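Local structure of Sca-family protein (Rickettsia rickettsii, 4LQ8) at residues Q215-P227 / H238-K250. The protein is the rickettsial surface cell antigen Sca4, the 120 kDa antigen, probably acting in cell adhesion, represented here by its N-terminal head domain. Residues are numbered along the deposited sequence; the frame is centred on the assembly and turned at random. Where two conformers were deposited one is given.
Sequences QVQISSYREIDFP and HLSMVALKADGTK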
ATOM      1  N   GLN A 215      18.117   8.066 -14.064  1.00 42.32           N
ATOM      2  CA  GLN A 215      17.099   7.495 -14.966  1.00 41.09           C
ATOM      3  C   GLN A 215      17.065   5.968 -14.840  1.00 42.68           C
ATOM      4  O   GLN A 215      18.120   5.319 -14.874  1.00 44.35           O
ATOM      5  CB  GLN A 215      17.403   7.860 -16.427  1.00 43.38           C
ATOM      6  CG  GLN A 215      17.543   9.354 -16.705  1.00 59.58           C
ATOM      7  CD  GLN A 215      16.250   9.998 -17.087  1.00 71.62           C
ATOM      8  OE1 GLN A 215      15.494  10.479 -16.245  1.00 73.78           O
ATOM      9  NE2 GLN A 215      16.003  10.081 -18.368  1.00 58.59           N
ATOM     10  N   VAL A 216      15.866   5.390 -14.711  1.00 33.61           N
ATOM     11  CA  VAL A 216      15.715   3.936 -14.602  1.00 30.59           C
ATOM     12  C   VAL A 216      14.671   3.491 -15.629  1.00 32.98           C
ATOM     13  O   VAL A 216      13.542   4.012 -15.633  1.00 30.67           O
ATOM     14  CB  VAL A 216      15.306   3.494 -13.151  1.00 32.79           C
ATOM     15  CG1 VAL A 216      15.011   2.001 -13.072  1.00 31.22           C
ATOM     16  CG2 VAL A 216      16.362   3.882 -12.114  1.00 33.41           C
ATOM     17  N   GLN A 217      15.028   2.511 -16.480  1.00 28.82           N
ATOM     18  CA  GLN A 217      14.059   1.967 -17.412  1.00 28.01           C
ATOM     19  C   GLN A 217      13.272   0.846 -16.747  1.00 31.88           C
ATOM     20  O   GLN A 217      13.871  -0.052 -16.149  1.00 30.94           O
ATOM     21  CB  GLN A 217      14.700   1.452 -18.703  1.00 29.64           C
ATOM     22  CG  GLN A 217      13.592   1.058 -19.710  1.00 40.06           C
ATOM     23  CD  GLN A 217      14.112   0.610 -21.033  1.00 61.50           C
ATOM     24  OE1 GLN A 217      14.257  -0.586 -21.266  1.00 59.25           O
ATOM     25  NE2 GLN A 217      14.368   1.551 -21.931  1.00 53.43           N
ATOM     26  N   ILE A 218      11.936   0.892 -16.871  1.00 27.26           N
ATOM     27  CA  ILE A 218      11.042  -0.159 -16.400  1.00 25.81           C
ATOM     28  C   ILE A 218      10.743  -0.967 -17.655  1.00 31.41           C
ATOM     29  O   ILE A 218      10.063  -0.477 -18.553  1.00 31.21           O
ATOM     30  CB  ILE A 218       9.739   0.399 -15.734  1.00 26.94           C
ATOM     31  CG1 ILE A 218      10.043   1.324 -14.514  1.00 26.19           C
ATOM     32  CG2 ILE A 218       8.743  -0.744 -15.370  1.00 25.46           C
ATOM     33  CD1 ILE A 218      10.819   0.701 -13.319  1.00 30.65           C
ATOM     34  N   SER A 219      11.277  -2.173 -17.742  1.00 28.77           N
ATOM     35  CA  SER A 219      11.064  -3.008 -18.923  1.00 29.35           C
ATOM     36  C   SER A 219       9.888  -3.978 -18.743  1.00 32.81           C
ATOM     37  O   SER A 219       9.409  -4.537 -19.714  1.00 33.68           O
ATOM     38  CB  SER A 219      12.352  -3.734 -19.305  1.00 32.87           C
ATOM     39  OG  SER A 219      12.859  -4.469 -18.209  1.00 42.26           O
ATOM     40  N   SER A 220       9.388  -4.137 -17.506  1.00 28.75           N
ATOM     41  CA  SER A 220       8.228  -4.994 -17.256  1.00 27.67           C
ATOM     42  C   SER A 220       7.617  -4.634 -15.918  1.00 28.28           C
ATOM     43  O   SER A 220       8.340  -4.303 -14.978  1.00 27.37           O
ATOM     44  CB  SER A 220       8.630  -6.472 -17.265  1.00 31.53           C
ATOM     45  OG  SER A 220       7.506  -7.324 -17.157  1.00 38.88           O
ATOM     46  N   TYR A 221       6.282  -4.712 -15.828  1.00 23.22           N
ATOM     47  CA  TYR A 221       5.549  -4.460 -14.591  1.00 22.50           C
ATOM     48  C   TYR A 221       4.239  -5.233 -14.664  1.00 26.64           C
ATOM     49  O   TYR A 221       3.894  -5.749 -15.728  1.00 25.56           O
ATOM     50  CB  TYR A 221       5.305  -2.938 -14.337  1.00 23.13           C
ATOM     51  CG  TYR A 221       4.366  -2.277 -15.327  1.00 24.39           C
ATOM     52  CD1 TYR A 221       2.991  -2.254 -15.105  1.00 26.08           C
ATOM     53  CD2 TYR A 221       4.851  -1.674 -16.482  1.00 25.61           C
ATOM     54  CE1 TYR A 221       2.119  -1.638 -16.003  1.00 25.46           C
ATOM     55  CE2 TYR A 221       3.988  -1.048 -17.389  1.00 26.49           C
ATOM     56  CZ  TYR A 221       2.626  -1.018 -17.132  1.00 30.90           C
ATOM     57  OH  TYR A 221       1.763  -0.480 -18.050  1.00 31.86           O
ATOM     58  N   ARG A 222       3.523  -5.330 -13.536  1.00 22.12           N
ATOM     59  CA  ARG A 222       2.238  -6.017 -13.542  1.00 22.26           C
ATOM     60  C   ARG A 222       1.189  -5.149 -12.869  1.00 26.79           C
ATOM     61  O   ARG A 222       1.509  -4.226 -12.099  1.00 26.23           O
ATOM     62  CB  ARG A 222       2.325  -7.395 -12.854  1.00 20.08           C
ATOM     63  CG  ARG A 222       2.582  -7.242 -11.336  1.00 25.74           C
ATOM     64  CD  ARG A 222       2.508  -8.540 -10.589  1.00 25.79           C
ATOM     65  NE  ARG A 222       2.918  -8.350  -9.193  1.00 22.92           N
ATOM     66  CZ  ARG A 222       2.760  -9.271  -8.260  1.00 35.03           C
ATOM     67  NH1 ARG A 222       2.165 -10.423  -8.550  1.00 25.21           N
ATOM     68  NH2 ARG A 222       3.184  -9.049  -7.026  1.00 20.19           N
ATOM     69  N   GLU A 223      -0.057  -5.457 -13.141  1.00 24.91           N
ATOM     70  CA  GLU A 223      -1.162  -4.790 -12.469  1.00 25.77           C
ATOM     71  C   GLU A 223      -2.207  -5.829 -12.119  1.00 27.68           C
ATOM     72  O   GLU A 223      -2.527  -6.691 -12.939  1.00 26.99           O
ATOM     73  CB  GLU A 223      -1.746  -3.629 -13.303  1.00 27.20           C
ATOM     74  CG  GLU A 223      -2.244  -4.040 -14.674  1.00 33.33           C
ATOM     75  CD  GLU A 223      -2.589  -2.872 -15.570  1.00 52.82           C
ATOM     76  OE1 GLU A 223      -3.780  -2.723 -15.927  1.00 57.08           O
ATOM     77  OE2 GLU A 223      -1.677  -2.076 -15.878  1.00 46.63           O
ATOM     78  N   ILE A 224      -2.736  -5.751 -10.897  1.00 25.13           N
ATOM     79  CA  ILE A 224      -3.780  -6.682 -10.471  1.00 24.95           C
ATOM     80  C   ILE A 224      -5.113  -5.950 -10.406  1.00 29.96           C
ATOM     81  O   ILE A 224      -5.188  -4.832  -9.894  1.00 29.42           O
ATOM     82  CB  ILE A 224      -3.390  -7.437  -9.174  1.00 26.63           C
ATOM     83  CG1 ILE A 224      -2.179  -8.352  -9.451  1.00 25.13           C
ATOM     84  CG2 ILE A 224      -4.591  -8.228  -8.611  1.00 27.55           C
ATOM     85  CD1 ILE A 224      -1.369  -8.743  -8.229  1.00 23.30           C
ATOM     86  N   ASP A 225      -6.156  -6.569 -10.960  1.00 27.59           N
ATOM     87  CA  ASP A 225      -7.474  -5.964 -10.969  1.00 27.68           C
ATOM     88  C   ASP A 225      -8.200  -6.220  -9.633  1.00 29.91           C
ATOM     89  O   ASP A 225      -9.140  -6.994  -9.570  1.00 29.44           O
ATOM     90  CB  ASP A 225      -8.273  -6.458 -12.187  1.00 31.26           C
ATOM     91  CG  ASP A 225      -9.508  -5.635 -12.514  1.00 49.87           C
ATOM     92  OD1 ASP A 225      -9.597  -4.476 -12.043  1.00 51.38           O
ATOM     93  OD2 ASP A 225     -10.364  -6.129 -13.278  1.00 62.33           O
ATOM     94  N   PHE A 226      -7.744  -5.575  -8.559  1.00 26.03           N
ATOM     95  CA  PHE A 226      -8.318  -5.768  -7.219  1.00 24.72           C
ATOM     96  C   PHE A 226      -9.811  -5.442  -7.187  1.00 29.46           C
ATOM     97  O   PHE A 226     -10.195  -4.392  -7.703  1.00 29.36           O
ATOM     98  CB  PHE A 226      -7.573  -4.940  -6.165  1.00 24.62           C
ATOM     99  CG  PHE A 226      -6.109  -5.263  -6.000  1.00 24.44           C
ATOM    100  CD1 PHE A 226      -5.695  -6.306  -5.165  1.00 26.60           C
ATOM    101  CD2 PHE A 226      -5.137  -4.507  -6.651  1.00 22.95           C
ATOM    102  CE1 PHE A 226      -4.335  -6.601  -5.010  1.00 25.55           C
ATOM    103  CE2 PHE A 226      -3.785  -4.809  -6.505  1.00 24.34           C
ATOM    104  CZ  PHE A 226      -3.390  -5.840  -5.671  1.00 23.47           C
ATOM    105  N   PRO A 227     -10.674  -6.330  -6.632  1.00 25.84           N
ATOM    106  CA  PRO A 227     -12.110  -6.007  -6.598  1.00 27.07           C
ATOM    107  C   PRO A 227     -12.400  -4.880  -5.601  1.00 31.72           C
ATOM    108  O   PRO A 227     -11.659  -4.706  -4.634  1.00 30.98           O
ATOM    109  CB  PRO A 227     -12.771  -7.342  -6.203  1.00 28.70           C
ATOM    110  CG  PRO A 227     -11.727  -8.071  -5.446  1.00 32.25           C
ATOM    111  CD  PRO A 227     -10.389  -7.623  -5.967  1.00 26.73           C
ATOM    112  N   HIS A 238      -7.337 -11.317   2.753  1.00 27.62           N
ATOM    113  CA  HIS A 238      -6.223 -10.369   2.871  1.00 25.77           C
ATOM    114  C   HIS A 238      -5.195 -10.731   1.824  1.00 28.69           C
ATOM    115  O   HIS A 238      -4.860 -11.898   1.661  1.00 28.71           O
ATOM    116  CB  HIS A 238      -5.611 -10.356   4.278  1.00 26.08           C
ATOM    117  CG  HIS A 238      -6.611 -10.020   5.336  1.00 29.33           C
ATOM    118  ND1 HIS A 238      -6.858  -8.709   5.705  1.00 29.69           N
ATOM    119  CD2 HIS A 238      -7.409 -10.838   6.057  1.00 30.19           C
ATOM    120  CE1 HIS A 238      -7.790  -8.776   6.634  1.00 29.07           C
ATOM    121  NE2 HIS A 238      -8.153 -10.039   6.874  1.00 30.16           N
ATOM    122  N   LEU A 239      -4.744  -9.727   1.077  1.00 24.07           N
ATOM    123  CA  LEU A 239      -3.818  -9.909  -0.023  1.00 23.17           C
ATOM    124  C   LEU A 239      -2.568  -9.133   0.190  1.00 27.12           C
ATOM    125  O   LEU A 239      -2.625  -7.980   0.613  1.00 25.88           O
ATOM    126  CB  LEU A 239      -4.466  -9.443  -1.336  1.00 23.28           C
ATOM    127  CG  LEU A 239      -5.836 -10.059  -1.705  1.00 27.00           C
ATOM    128  CD1 LEU A 239      -6.387  -9.374  -2.946  1.00 26.26           C
ATOM    129  CD2 LEU A 239      -5.722 -11.588  -1.908  1.00 26.08           C
ATOM    130  N   SER A 240      -1.410  -9.756  -0.096  0.63 23.91           N
ATOM    131  CA  SER A 240      -0.086  -9.125   0.008  0.63 22.70           C
ATOM    132  C   SER A 240       0.638  -9.381  -1.293  0.63 24.80           C
ATOM    133  O   SER A 240       1.078 -10.495  -1.525  0.63 25.27           O
ATOM    134  CB  SER A 240       0.710  -9.693   1.183  0.63 24.31           C
ATOM    135  OG  SER A 240       0.164  -9.306   2.432  0.63 31.98           O
ATOM    136  N   MET A 241       0.725  -8.363  -2.155  1.00 21.62           N
ATOM    137  CA  MET A 241       1.354  -8.455  -3.467  1.00 21.52           C
ATOM    138  C   MET A 241       2.702  -7.764  -3.453  1.00 24.57           C
ATOM    139  O   MET A 241       2.795  -6.564  -3.191  1.00 22.79           O
ATOM    140  CB  MET A 241       0.404  -7.907  -4.569  1.00 23.45           C
ATOM    141  CG  MET A 241      -0.976  -8.608  -4.592  1.00 26.79           C
ATOM    142  SD  MET A 241      -0.910 -10.401  -4.936  1.00 30.99           S
ATOM    143  CE  MET A 241      -2.642 -10.799  -4.919  1.00 28.63           C
ATOM    144  N   VAL A 242       3.754  -8.543  -3.685  1.00 22.64           N
ATOM    145  CA  VAL A 242       5.127  -8.049  -3.628  1.00 22.66           C
ATOM    146  C   VAL A 242       5.432  -7.029  -4.763  1.00 26.08           C
ATOM    147  O   VAL A 242       4.907  -7.125  -5.883  1.00 25.72           O
ATOM    148  CB  VAL A 242       6.151  -9.227  -3.562  1.00 26.38           C
ATOM    149  CG1 VAL A 242       6.297  -9.938  -4.922  1.00 26.19           C
ATOM    150  CG2 VAL A 242       7.509  -8.757  -3.033  1.00 25.71           C
ATOM    151  N   ALA A 243       6.280  -6.057  -4.437  1.00 22.27           N
ATOM    152  CA  ALA A 243       6.783  -5.053  -5.370  1.00 23.23           C
ATOM    153  C   ALA A 243       7.684  -5.776  -6.372  1.00 28.46           C
ATOM    154  O   ALA A 243       8.300  -6.781  -6.013  1.00 28.93           O
ATOM    155  CB  ALA A 243       7.602  -4.026  -4.604  1.00 24.04           C
ATOM    156  N   LEU A 244       7.743  -5.307  -7.619  1.00 23.60           N
ATOM    157  CA  LEU A 244       8.616  -5.940  -8.607  1.00 23.64           C
ATOM    158  C   LEU A 244       9.748  -4.995  -8.925  1.00 28.60           C
ATOM    159  O   LEU A 244       9.533  -3.778  -8.981  1.00 27.81           O
ATOM    160  CB  LEU A 244       7.868  -6.271  -9.916  1.00 23.80           C
ATOM    161  CG  LEU A 244       6.831  -7.391  -9.885  1.00 28.21           C
ATOM    162  CD1 LEU A 244       6.253  -7.612 -11.270  1.00 29.51           C
ATOM    163  CD2 LEU A 244       7.418  -8.710  -9.362  1.00 27.34           C
ATOM    164  N   LYS A 245      10.928  -5.549  -9.230  1.00 24.93           N
ATOM    165  CA  LYS A 245      12.089  -4.769  -9.660  1.00 25.23           C
ATOM    166  C   LYS A 245      11.830  -4.204 -11.068  1.00 27.69           C
ATOM    167  O   LYS A 245      10.867  -4.625 -11.718  1.00 26.09           O
ATOM    168  CB  LYS A 245      13.358  -5.643  -9.645  1.00 27.68           C
ATOM    169  CG  LYS A 245      13.708  -6.176  -8.248  1.00 32.28           C
ATOM    170  CD  LYS A 245      15.146  -6.653  -8.160  1.00 40.12           C
ATOM    171  CE  LYS A 245      15.338  -8.057  -8.640  1.00 56.46           C
ATOM    172  NZ  LYS A 245      16.779  -8.420  -8.715  1.00 70.86           N
ATOM    173  N   ALA A 246      12.692  -3.275 -11.549  1.00 25.97           N
ATOM    174  CA  ALA A 246      12.553  -2.635 -12.884  1.00 25.88           C
ATOM    175  C   ALA A 246      12.439  -3.623 -14.056  1.00 29.93           C
ATOM    176  O   ALA A 246      11.812  -3.287 -15.058  1.00 29.66           O
ATOM    177  CB  ALA A 246      13.697  -1.652 -13.139  1.00 26.56           C
ATOM    178  N   ASP A 247      13.027  -4.830 -13.929  1.00 26.73           N
ATOM    179  CA  ASP A 247      12.989  -5.847 -15.003  1.00 26.78           C
ATOM    180  C   ASP A 247      11.831  -6.855 -14.802  1.00 30.01           C
ATOM    181  O   ASP A 247      11.806  -7.901 -15.446  1.00 30.37           O
ATOM    182  CB  ASP A 247      14.358  -6.575 -15.111  1.00 28.66           C
ATOM    183  CG  ASP A 247      14.777  -7.391 -13.878  1.00 39.82           C
ATOM    184  OD1 ASP A 247      14.001  -7.449 -12.904  1.00 36.40           O
ATOM    185  OD2 ASP A 247      15.903  -7.936 -13.878  1.00 50.28           O
ATOM    186  N   GLY A 248      10.940  -6.555 -13.870  1.00 26.30           N
ATOM    187  CA  GLY A 248       9.779  -7.386 -13.581  1.00 26.70           C
ATOM    188  C   GLY A 248      10.014  -8.609 -12.713  1.00 31.13           C
ATOM    189  O   GLY A 248       9.116  -9.436 -12.579  1.00 31.49           O
ATOM    190  N   THR A 249      11.203  -8.747 -12.110  1.00 27.97           N
ATOM    191  CA  THR A 249      11.494  -9.894 -11.233  1.00 27.92           C
ATOM    192  C   THR A 249      11.223  -9.533  -9.761  1.00 32.53           C
ATOM    193  O   THR A 249      11.226  -8.354  -9.386  1.00 30.64           O
ATOM    194  CB  THR A 249      12.932 -10.419 -11.431  1.00 28.97           C
ATOM    195  OG1 THR A 249      13.841  -9.391 -11.073  1.00 29.69           O
ATOM    196  CG2 THR A 249      13.209 -10.869 -12.850  1.00 22.08           C
ATOM    197  N   LYS A 250      11.021 -10.554  -8.928  1.00 30.99           N
ATOM    198  CA  LYS A 250      10.728 -10.376  -7.510  1.00 30.88           C
ATOM    199  C   LYS A 250      11.977 -10.019  -6.713  1.00 35.88           C
ATOM    200  O   LYS A 250      13.063 -10.481  -7.054  1.00 36.93           O
ATOM    201  CB  LYS A 250       9.997 -11.608  -6.940  1.00 33.86           C
ATOM    202  CG  LYS A 250       8.604 -11.794  -7.576  1.00 41.99           C
ATOM    203  CD  LYS A 250       7.720 -12.835  -6.903  1.00 52.43           C
ATOM    204  CE  LYS A 250       8.028 -14.265  -7.272  1.00 70.41           C
ATOM    205  NZ  LYS A 250       9.008 -14.880  -6.339  1.00 82.56           N
TER
HETATM  206  O   HOH W   1       8.511  -3.299 -12.499  1.00 20.99           O
HETATM  207  O   HOH W   2       6.784  -8.419 -14.464  1.00 52.09           O
HETATM  208  O   HOH W   3       3.984  -5.746  -8.493  1.00 21.17           O
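Arg222 reaches from strand 221-224 to the backbone of strand 238-242, where its NH2 donates to Val242 O at 2.8 Å. The acceptor lies almost in the guanidinium plane and is met on a lone pair. Water 3 bridges Arg222 NE and the same carbonyl, closing a ring that should fix the rotation of the group. The chain is extended from CG to NE, and Leu244 CD1 packs across it, 3.7 Å from Arg222 CG. Ile224 CD1 lies over one face of the guanidinium, towards its rim. Arg222 NH1 forms salt bridges with Glu198 and Asp32, so the buried charge is probably well compensated; Asp32 also accepts from Val242 N.

Among the apolar contacts, Met241 CG touches the Phe226 ring at the edge, as does Leu239 CD1, 3.8 Å from Phe226 CD1. The bend of Met241 at chi2 (-61°) brings SD alongside Ile224 CD1 at 3.7 Å, the two side chains crossing at about a right angle. Ile224 CG2 sits over the centre of one ring face.

The type I turn from Lys245 to Gly248 fits against residues 218-220. Ser219 N donates to Ala246 O at 3.0 Å, while Ala246 CB packs against Ile218 CD1 at 3.7 Å. Water 1 links Ser220 O to Lys245 O, and water 2 joins Ser220 OG to Gly248 O. Asp247, within the turn, takes Thr249 N and Thr249 OG1 on OD1, an overlapping Asx turn.

Strands 221-224 and 238-242, whose axes come within 10.0 Å, nearly antiparallel (166°), meet through side chains, as is typical of face-to-face packing between two sheets, here six-stranded antiparallel and mixed.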